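Local coordinates for protein lipolytic enzyme, g-d-s-l (Clostridium thermocellum, PDB 2W47) that carries a family 6 carbohydrate-binding module, a beta-sandwich domain that holds a glycan next to a bound calcium ion, at residues A12-A17 with G40-N45; S29-Y34 with G120-Y125; S53-F58 with F129-F134. All blocks are in the same frame, centred on the assembly; numbering follows the deposited sequence.

Contact 1: residues A12-A17 with G40-N45; sequences AIIYNA and GYIEWN
Gly40 comes just before the strand and lies beside Tyr15 and Asn16, with its CA 3.2 Å from Tyr15 O. Tyr41 follows and is bonded twice to Tyr15 through the backbone, N to O and O to N. Its CG sits between the backbone N and the carbonyl carbon (chi1 66°), which swings the ring across to Tyr15. Tyr15 CB then lies over one face of that ring, 3.5 Å from its centroid, a CH-pi contact. The two tyrosine rings are tilted by 28° and slid apart, so they barely overlap. Arg111 makes a cation-pi contact with Tyr41. Ile42 turns to the other side of the sheet, where its CG2, in the modelled conformer, meets Ile14 CG2 at 3.8 Å. Glu43 repeats the double backbone bond, now with Ile13; both N-to-O distances, Ile13 N to Glu43 O and Glu43 N to Ile13 O, are 2.8 Å. Its side chain runs alongside Ile13, and OE1 forms a salt bridge with Arg111. Trp44 offers the face of its five-membered ring to Ala12 CB, 3.7 Å from the centroid, while NE1 bonds to Gln8 O. This is a regular antiparallel strand pair at the edge of one sheet of the beta-sandwich.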
loop_
_atom_site.group_PDB
_atom_site.type_symbol
_atom_site.label_atom_id
_atom_site.label_comp_id
_atom_site.label_asym_id
_atom_site.label_seq_id
_atom_site.Cartn_x
_atom_site.Cartn_y
_atom_site.Cartn_z
ATOM N N ALA A 12 -5.897 -8.011 3.330
ATOM C CA ALA A 12 -5.821 -6.804 4.125
ATOM C C ALA A 12 -7.026 -6.678 5.040
ATOM O O ALA A 12 -8.074 -7.277 4.804
ATOM C CB ALA A 12 -5.747 -5.592 3.216
ATOM N N ILE A 13 -6.849 -5.895 6.092
ATOM C CA ILE A 13 -7.945 -5.368 6.876
ATOM C C ILE A 13 -8.206 -3.989 6.296
ATOM O O ILE A 13 -7.275 -3.188 6.147
ATOM C CB ILE A 13 -7.554 -5.292 8.365
ATOM C CG1 ILE A 13 -7.344 -6.711 8.904
ATOM C CG2 ILE A 13 -8.591 -4.508 9.183
ATOM C CD1 ILE A 13 -6.375 -6.803 10.080
ATOM N N ILE A 14 -9.447 -3.730 5.904
ATOM C CA ILE A 14 -9.761 -2.467 5.245
ATOM C C ILE A 14 -10.858 -1.722 5.990
ATOM O O ILE A 14 -11.738 -2.335 6.615
ATOM C CB ILE A 14 -10.082 -2.653 3.735
ATOM C CG1 ILE A 14 -11.403 -3.405 3.528
ATOM C CG2 ILE A 14 -8.906 -3.344 3.029
ATOM C CD1 ILE A 14 -11.742 -3.662 2.062
ATOM N N TYR A 15 -10.799 -0.399 5.914
ATOM C CA TYR A 15 -11.747 0.466 6.592
ATOM C C TYR A 15 -12.134 1.578 5.639
ATOM O O TYR A 15 -11.269 2.243 5.078
ATOM C CB TYR A 15 -11.114 1.058 7.846
ATOM C CG TYR A 15 -11.910 2.187 8.462
ATOM C CD1 TYR A 15 -13.063 1.925 9.196
ATOM C CD2 TYR A 15 -11.503 3.512 8.317
ATOM C CE1 TYR A 15 -13.802 2.961 9.763
ATOM C CE2 TYR A 15 -12.236 4.557 8.881
ATOM C CZ TYR A 15 -13.376 4.268 9.599
ATOM O OH TYR A 15 -14.095 5.311 10.153
ATOM N N ASN A 16 -13.430 1.787 5.448
ATOM C CA ASN A 16 -13.907 2.782 4.488
ATOM C C ASN A 16 -13.233 2.620 3.122
ATOM O O ASN A 16 -12.720 3.567 2.508
ATOM C CB ASN A 16 -13.794 4.201 5.056
ATOM C CG ASN A 16 -14.918 4.516 6.009
ATOM O OD1 ASN A 16 -15.935 3.827 6.021
ATOM N ND2 ASN A 16 -14.750 5.560 6.804
ATOM N N ALA A 17 -13.228 1.368 2.689
ATOM C CA ALA A 17 -12.671 0.933 1.426
ATOM C C ALA A 17 -13.368 -0.389 1.118
ATOM O O ALA A 17 -13.909 -1.028 2.033
ATOM C CB ALA A 17 -11.173 0.735 1.567
ATOM N N GLY A 40 -9.981 6.592 4.971
ATOM C CA GLY A 40 -10.022 5.163 4.678
ATOM C C GLY A 40 -8.634 4.577 4.807
ATOM O O GLY A 40 -7.624 5.287 4.672
ATOM N N TYR A 41 -8.549 3.279 5.079
ATOM C CA TYR A 41 -7.238 2.662 5.150
ATOM C C TYR A 41 -7.214 1.209 4.768
ATOM O O TYR A 41 -8.243 0.536 4.765
ATOM C CB TYR A 41 -6.583 2.842 6.533
ATOM C CG TYR A 41 -7.243 2.150 7.718
ATOM C CD1 TYR A 41 -7.086 0.774 7.939
ATOM C CD2 TYR A 41 -7.961 2.890 8.654
ATOM C CE1 TYR A 41 -7.683 0.149 9.056
ATOM C CE2 TYR A 41 -8.540 2.283 9.766
ATOM C CZ TYR A 41 -8.399 0.922 9.959
ATOM O OH TYR A 41 -8.999 0.342 11.066
ATOM N N ILE A 42 -6.015 0.742 4.434
ATOM C CA ILE A 42 -5.732 -0.671 4.220
ATOM C C ILE A 42 -4.578 -1.046 5.142
ATOM O O ILE A 42 -3.608 -0.292 5.285
ATOM C CB ILE A 42 -5.370 -0.989 2.746
ATOM C CG1 ILE A 42 -4.049 -0.321 2.345
ATOM C CG2 ILE A 42 -6.518 -0.597 1.825
ATOM C CD1 ILE A 42 -3.705 -0.434 0.869
ATOM N N GLU A 43 -4.699 -2.204 5.780
ATOM C CA GLU A 43 -3.716 -2.646 6.752
ATOM C C GLU A 43 -3.376 -4.099 6.515
ATOM O O GLU A 43 -4.266 -4.928 6.342
ATOM C CB GLU A 43 -4.282 -2.463 8.153
ATOM C CG GLU A 43 -3.355 -2.868 9.265
ATOM C CD GLU A 43 -3.930 -2.499 10.601
ATOM O OE1 GLU A 43 -3.846 -1.311 10.977
ATOM O OE2 GLU A 43 -4.461 -3.401 11.297
ATOM N N TRP A 44 -2.085 -4.406 6.518
ATOM C CA TRP A 44 -1.645 -5.783 6.432
ATOM C C TRP A 44 -0.786 -6.155 7.622
ATOM O O TRP A 44 -0.043 -5.326 8.161
ATOM C CB TRP A 44 -0.809 -6.005 5.176
ATOM C CG TRP A 44 -1.554 -6.161 3.896
ATOM C CD1 TRP A 44 -2.168 -7.290 3.428
ATOM C CD2 TRP A 44 -1.693 -5.175 2.871
ATOM N NE1 TRP A 44 -2.696 -7.057 2.182
ATOM C CE2 TRP A 44 -2.417 -5.768 1.816
ATOM C CE3 TRP A 44 -1.279 -3.842 2.746
ATOM C CZ2 TRP A 44 -2.732 -5.083 0.653
ATOM C CZ3 TRP A 44 -1.598 -3.160 1.586
ATOM C CH2 TRP A 44 -2.320 -3.784 0.556
ATOM N N ASN A 45 -0.892 -7.423 8.013
ATOM C CA ASN A 45 0.023 -8.026 8.964
ATOM C C ASN A 45 1.178 -8.655 8.200
ATOM O O ASN A 45 1.032 -9.693 7.555
ATOM C CB ASN A 45 -0.719 -9.056 9.815
ATOM C CG ASN A 45 -1.651 -8.414 10.807
ATOM O OD1 ASN A 45 -1.265 -7.506 11.538
ATOM N ND2 ASN A 45 -2.891 -8.899 10.851
#

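Contact 2: residues S29-Y34 with G120-Y125; sequences SCYVNY and GPNVDY. With CA (calcium ion), chain C; AQA (4-deoxy-beta-L-threo-hex-4-enopyranuronic acid), chain B.
Asn122 lies alongside Asn33 and across Tyr31, and its side chain leads from the strand backbone to the bound 4-deoxy-beta-L-threo-hex-4-enopyranuronic acid (AQA). Its CB is 3.6 Å from Val32 O and also touches Tyr31 CD1. CG stands anti to the carbonyl carbon (chi1 -72°), and this carries the amide past Tyr31 CE1 toward the ligand. The amide plane is turned 39° from the Tyr31 ring. At the tip the two branches part. OD1 accepts a bond from a water that also binds the calcium ion, donates to Gly120 O and accepts from Tyr34 N. ND2 donates to AQA O3 at 2.9 Å, with an angle of 155° at the hydrogen. Asn33 OD1, at 2.2 Å, and Tyr34 O, at 2.3 Å, bind the calcium ion directly. AQA O6B, three waters and Asn36 complete the site, so the metal bridges protein and ligand. Glu20 holds Asn33 ND2 and Tyr31 OH. Next to the site, Gly120 CA lies over one face of the Tyr34 ring, 3.8 Å from its centroid. Val32 and Val123 pair through two backbone bonds, an antiparallel bridge. Strand 31-34 also pairs with strand 17-20, while strand 122-130 runs on beside strand 52-61. Val32, Tyr34 and Val123 all pack on Ile42 of strand 41-48.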
loop_
_atom_site.group_PDB
_atom_site.type_symbol
_atom_site.label_atom_id
_atom_site.label_comp_id
_atom_site.label_asym_id
_atom_site.label_seq_id
_atom_site.Cartn_x
_atom_site.Cartn_y
_atom_site.Cartn_z
ATOM N N SER A 29 -7.318 -11.921 -6.908
ATOM C CA SER A 29 -8.772 -11.950 -6.974
ATOM C C SER A 29 -9.438 -10.583 -7.120
ATOM O O SER A 29 -10.571 -10.500 -7.596
ATOM C CB SER A 29 -9.320 -12.659 -5.741
ATOM O OG SER A 29 -8.935 -11.980 -4.560
ATOM N N CYS A 30 -8.751 -9.522 -6.695
ATOM C CA CYS A 30 -9.376 -8.209 -6.612
ATOM C C CYS A 30 -8.343 -7.172 -6.204
ATOM O O CYS A 30 -7.165 -7.479 -6.040
ATOM C CB CYS A 30 -10.521 -8.239 -5.581
ATOM S SG CYS A 30 -10.002 -8.690 -3.896
ATOM N N TYR A 31 -8.807 -5.940 -6.030
ATOM C CA TYR A 31 -7.982 -4.855 -5.513
ATOM C C TYR A 31 -8.840 -4.008 -4.577
ATOM O O TYR A 31 -10.068 -4.174 -4.524
ATOM C CB TYR A 31 -7.408 -4.019 -6.664
ATOM C CG TYR A 31 -8.463 -3.346 -7.518
ATOM C CD1 TYR A 31 -8.978 -2.092 -7.171
ATOM C CD2 TYR A 31 -8.945 -3.958 -8.675
ATOM C CE1 TYR A 31 -9.951 -1.468 -7.945
ATOM C CE2 TYR A 31 -9.911 -3.338 -9.469
ATOM C CZ TYR A 31 -10.401 -2.092 -9.105
ATOM O OH TYR A 31 -11.360 -1.489 -9.883
ATOM N N VAL A 32 -8.190 -3.116 -3.834
ATOM C CA VAL A 32 -8.897 -2.217 -2.924
ATOM C C VAL A 32 -9.239 -0.901 -3.604
ATOM O O VAL A 32 -8.392 -0.278 -4.228
ATOM C CB VAL A 32 -8.063 -1.898 -1.669
ATOM C CG1 VAL A 32 -8.875 -1.050 -0.702
ATOM C CG2 VAL A 32 -7.616 -3.174 -0.980
ATOM N N ASN A 33 -10.494 -0.487 -3.460
ATOM C CA ASN A 33 -10.944 0.836 -3.860
ATOM C C ASN A 33 -11.395 1.570 -2.607
ATOM O O ASN A 33 -12.370 1.173 -1.970
ATOM C CB ASN A 33 -12.071 0.698 -4.888
ATOM C CG ASN A 33 -12.782 2.006 -5.191
ATOM O OD1 ASN A 33 -12.342 3.090 -4.804
ATOM N ND2 ASN A 33 -13.917 1.897 -5.870
ATOM N N TYR A 34 -10.651 2.613 -2.238
ATOM C CA TYR A 34 -10.959 3.422 -1.066
ATOM C C TYR A 34 -12.261 4.180 -1.274
ATOM O O TYR A 34 -12.551 4.615 -2.384
ATOM C CB TYR A 34 -9.854 4.458 -0.856
ATOM C CG TYR A 34 -8.567 3.958 -0.233
ATOM C CD1 TYR A 34 -7.660 3.192 -0.958
ATOM C CD2 TYR A 34 -8.224 4.317 1.067
ATOM C CE1 TYR A 34 -6.464 2.765 -0.400
ATOM C CE2 TYR A 34 -7.025 3.899 1.641
ATOM C CZ TYR A 34 -6.156 3.114 0.902
ATOM O OH TYR A 34 -4.962 2.677 1.434
ATOM N N GLY A 120 -7.819 7.235 -1.176
ATOM C CA GLY A 120 -6.547 6.672 -1.604
ATOM C C GLY A 120 -6.618 6.169 -3.031
ATOM O O GLY A 120 -7.710 6.089 -3.606
ATOM N N PRO A 121 -5.462 5.802 -3.604
ATOM C CA PRO A 121 -5.446 5.184 -4.922
ATOM C C PRO A 121 -6.087 3.802 -4.830
ATOM O O PRO A 121 -6.258 3.260 -3.729
ATOM C CB PRO A 121 -3.949 5.023 -5.208
ATOM C CG PRO A 121 -3.338 4.850 -3.856
ATOM C CD PRO A 121 -4.114 5.829 -3.002
ATOM N N ASN A 122 -6.430 3.226 -5.973
ATOM C CA ASN A 122 -6.776 1.806 -5.986
ATOM C C ASN A 122 -5.505 1.007 -5.765
ATOM O O ASN A 122 -4.465 1.316 -6.355
ATOM C CB ASN A 122 -7.432 1.410 -7.298
ATOM C CG ASN A 122 -8.840 1.946 -7.433
ATOM O OD1 ASN A 122 -9.448 2.408 -6.467
ATOM N ND2 ASN A 122 -9.380 1.879 -8.654
ATOM N N VAL A 123 -5.567 -0.001 -4.898
ATOM C CA VAL A 123 -4.359 -0.740 -4.494
ATOM C C VAL A 123 -4.524 -2.236 -4.753
ATOM O O VAL A 123 -5.446 -2.890 -4.225
ATOM C CB VAL A 123 -3.982 -0.493 -3.011
ATOM C CG1 VAL A 123 -2.773 -1.320 -2.631
ATOM C CG2 VAL A 123 -3.694 1.000 -2.768
ATOM N N ASP A 124 -3.634 -2.768 -5.581
ATOM C CA ASP A 124 -3.674 -4.160 -6.000
ATOM C C ASP A 124 -3.098 -5.092 -4.935
ATOM O O ASP A 124 -3.685 -6.142 -4.620
ATOM C CB ASP A 124 -2.868 -4.288 -7.300
ATOM C CG ASP A 124 -2.980 -5.649 -7.935
ATOM O OD1 ASP A 124 -4.004 -6.330 -7.737
ATOM O OD2 ASP A 124 -2.041 -6.021 -8.673
ATOM N N TYR A 125 -1.942 -4.713 -4.401
ATOM C CA TYR A 125 -1.231 -5.494 -3.395
ATOM C C TYR A 125 -0.110 -4.685 -2.777
ATOM O O TYR A 125 0.223 -3.593 -3.259
ATOM C CB TYR A 125 -0.667 -6.798 -3.987
ATOM C CG TYR A 125 0.343 -6.674 -5.113
ATOM C CD1 TYR A 125 1.611 -6.124 -4.897
ATOM C CD2 TYR A 125 0.061 -7.188 -6.371
ATOM C CE1 TYR A 125 2.551 -6.047 -5.926
ATOM C CE2 TYR A 125 0.992 -7.124 -7.398
ATOM C CZ TYR A 125 2.234 -6.550 -7.166
ATOM O OH TYR A 125 3.171 -6.474 -8.175
HETATM CA CA CA C . -11.767 5.229 -4.506
HETATM O O6A AQA B . -12.187 7.755 -7.839
HETATM C C6 AQA B . -12.007 6.525 -7.620
HETATM O O6B AQA B . -11.469 6.101 -6.565
HETATM C C5 AQA B . -12.392 5.643 -8.544
HETATM O O5 AQA B . -12.980 6.187 -9.761
HETATM C C4 AQA B . -12.215 4.314 -8.365
HETATM C C3 AQA B . -12.861 3.323 -9.314
HETATM O O3 AQA B . -12.168 2.067 -9.319
HETATM C C2 AQA B . -12.843 3.936 -10.708
HETATM O O2 AQA B . -13.460 3.067 -11.659
HETATM C C1 AQA B . -13.574 5.275 -10.692
HETATM O O HOH W 1 -9.462 4.113 -4.367
HETATM O O HOH W 2 -10.511 6.812 -3.364
HETATM O O HOH W 3 -13.953 5.393 -5.383
#

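Contact 3: residues S53-F58 with F129-F134; sequences SYALIF and FSANAF
Ala55 CB sits over one face of the Phe129 ring, 3.7 Å from its centroid, in a CH-pi contact. Ile57 CD1 reaches the edge of the same ring and comes 3.5 Å from CE1 of Phe129. A chi1 of 57° tucks Phe129 CG between the two backbone arms of its residue, and the ring is thereby laid back along the neighbouring strand, where it meets both Ala55 and Ile57. Ala131 CB adds a looser contact with Ala55 CB at 4.2 Å. The backbones hold these groups in place. Ala55 N donates to Phe129 O at 2.8 Å, and Phe129 N returns a longer bond to Ala55 O at 3.2 Å. Ala131 N donates to Ser53 O at 2.9 Å. Tyr54 faces Ser130 in the non-hydrogen-bonded pair between these bonds. Their side chains diverge, and Tyr54 CA makes a CA-H...O contact with Phe129 O. A water is hydrogen-bonded to Ser53 O and to Ser130 OG. Beyond Ala131 the chain bends in a type I turn closed by Phe134 N to Ala131 O. Further out, Tyr54 packs on Val128 and Leu103 and bonds through OH to Ser50 O. Phe129 also touches Pro4. The clear interactions are thus backbone bonds and apolar packing, and the bond from Ser53 OG to Phe134 O is weak. Register here rests chiefly on the peptide groups.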
loop_
_atom_site.group_PDB
_atom_site.type_symbol
_atom_site.label_atom_id
_atom_site.label_comp_id
_atom_site.label_asym_id
_atom_site.label_seq_id
_atom_site.Cartn_x
_atom_site.Cartn_y
_atom_site.Cartn_z
ATOM N N SER A 53 15.830 -3.725 7.269
ATOM C CA SER A 53 15.208 -2.836 6.292
ATOM C C SER A 53 14.526 -3.630 5.186
ATOM O O SER A 53 15.102 -4.565 4.627
ATOM C CB SER A 53 16.245 -1.882 5.700
ATOM O OG SER A 53 16.998 -1.253 6.721
ATOM N N TYR A 54 13.287 -3.248 4.886
ATOM C CA TYR A 54 12.486 -3.915 3.865
ATOM C C TYR A 54 11.901 -2.892 2.926
ATOM O O TYR A 54 11.497 -1.812 3.352
ATOM C CB TYR A 54 11.342 -4.720 4.497
ATOM C CG TYR A 54 11.818 -5.956 5.218
ATOM C CD1 TYR A 54 11.718 -7.206 4.625
ATOM C CD2 TYR A 54 12.374 -5.867 6.490
ATOM C CE1 TYR A 54 12.175 -8.350 5.283
ATOM C CE2 TYR A 54 12.825 -7.001 7.156
ATOM C CZ TYR A 54 12.721 -8.236 6.545
ATOM O OH TYR A 54 13.171 -9.371 7.203
ATOM N N ALA A 55 11.843 -3.249 1.650
ATOM C CA ALA A 55 11.072 -2.483 0.682
ATOM C C ALA A 55 9.600 -2.852 0.825
ATOM O O ALA A 55 9.255 -4.033 0.931
ATOM C CB ALA A 55 11.559 -2.759 -0.722
ATOM N N LEU A 56 8.764 -1.819 0.858
ATOM C CA LEU A 56 7.312 -1.949 0.876
ATOM C C LEU A 56 6.830 -1.267 -0.390
ATOM O O LEU A 56 6.899 -0.045 -0.502
ATOM C CB LEU A 56 6.726 -1.241 2.105
ATOM C CG LEU A 56 7.370 -1.537 3.465
ATOM C CD1 LEU A 56 6.712 -0.713 4.567
ATOM C CD2 LEU A 56 7.288 -3.019 3.769
ATOM N N ILE A 57 6.377 -2.066 -1.348
ATOM C CA ILE A 57 5.961 -1.552 -2.644
ATOM C C ILE A 57 4.469 -1.786 -2.847
ATOM O O ILE A 57 3.997 -2.923 -2.810
ATOM C CB ILE A 57 6.761 -2.191 -3.803
ATOM C CG1 ILE A 57 8.259 -1.876 -3.663
ATOM C CG2 ILE A 57 6.226 -1.714 -5.148
ATOM C CD1 ILE A 57 9.128 -2.419 -4.811
ATOM N N PHE A 58 3.729 -0.704 -3.059
ATOM C CA PHE A 58 2.307 -0.791 -3.381
ATOM C C PHE A 58 2.157 -0.766 -4.890
ATOM O O PHE A 58 2.684 0.128 -5.553
ATOM C CB PHE A 58 1.550 0.406 -2.798
ATOM C CG PHE A 58 1.632 0.514 -1.304
ATOM C CD1 PHE A 58 0.672 -0.087 -0.493
ATOM C CD2 PHE A 58 2.660 1.236 -0.701
ATOM C CE1 PHE A 58 0.741 0.024 0.897
ATOM C CE2 PHE A 58 2.737 1.351 0.682
ATOM C CZ PHE A 58 1.776 0.749 1.488
ATOM N N PHE A 129 9.962 -7.111 0.424
ATOM C CA PHE A 129 11.196 -7.879 0.302
ATOM C C PHE A 129 12.317 -7.216 1.074
ATOM O O PHE A 129 12.272 -6.018 1.366
ATOM C CB PHE A 129 11.576 -8.160 -1.166
ATOM C CG PHE A 129 11.723 -6.934 -2.027
ATOM C CD1 PHE A 129 10.634 -6.410 -2.714
ATOM C CD2 PHE A 129 12.969 -6.330 -2.193
ATOM C CE1 PHE A 129 10.776 -5.283 -3.526
ATOM C CE2 PHE A 129 13.117 -5.203 -2.996
ATOM C CZ PHE A 129 12.020 -4.687 -3.669
ATOM N N SER A 130 13.316 -8.013 1.433
ATOM C CA SER A 130 14.450 -7.529 2.188
ATOM C C SER A 130 15.243 -6.541 1.340
ATOM O O SER A 130 15.452 -6.767 0.154
ATOM C CB SER A 130 15.323 -8.708 2.606
ATOM O OG SER A 130 16.460 -8.285 3.334
ATOM N N ALA A 131 15.644 -5.433 1.952
ATOM C CA ALA A 131 16.408 -4.407 1.253
ATOM C C ALA A 131 17.466 -3.863 2.199
ATOM O O ALA A 131 17.538 -2.655 2.466
ATOM C CB ALA A 131 15.477 -3.299 0.751
ATOM N N ASN A 132 18.294 -4.769 2.716
ATOM C CA ASN A 132 19.282 -4.374 3.716
ATOM C C ASN A 132 20.325 -3.389 3.200
ATOM O O ASN A 132 20.908 -2.658 3.993
ATOM C CB ASN A 132 19.937 -5.583 4.387
ATOM C CG ASN A 132 19.020 -6.250 5.401
ATOM O OD1 ASN A 132 18.750 -7.443 5.307
ATOM N ND2 ASN A 132 18.524 -5.474 6.366
ATOM N N ALA A 133 20.513 -3.338 1.880
ATOM C CA ALA A 133 21.418 -2.357 1.278
ATOM C C ALA A 133 20.937 -0.924 1.498
ATOM O O ALA A 133 21.731 0.013 1.506
ATOM C CB ALA A 133 21.596 -2.635 -0.208
ATOM N N PHE A 134 19.630 -0.755 1.676
ATOM C CA PHE A 134 19.059 0.570 1.870
ATOM C C PHE A 134 18.776 0.812 3.353
ATOM O O PHE A 134 18.604 -0.137 4.121
ATOM C CB PHE A 134 17.832 0.755 0.961
ATOM C CG PHE A 134 18.175 0.736 -0.505
ATOM C CD1 PHE A 134 18.375 1.924 -1.211
ATOM C CD2 PHE A 134 18.353 -0.469 -1.173
ATOM C CE1 PHE A 134 18.713 1.900 -2.559
ATOM C CE2 PHE A 134 18.692 -0.500 -2.522
ATOM C CZ PHE A 134 18.883 0.689 -3.216
HETATM O O HOH W 4 16.048 -7.065 5.696
#

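Overall arrangement
Contact 2 is fully buried, whereas contacts 1 and 3 are partly buried and include exposed residues. Contacts 2 and 3 share strand 122-130 and lie about 21 Å apart between centres, on opposite sides of the chain's centre. Contact 1 belongs to the other sheet of the sandwich. Its Ala17 packs against Val32 of contact 2, and its Trp44 reaches Phe58 of contact 3, so apolar side chains join all three. Antiparallel backbone pairing is common to them. Contact 1 adds ring and aliphatic packing with a salt bridge nearby, and contact 3 mainly apolar packing. Contact 2 alone brings in the calcium ion and AQA.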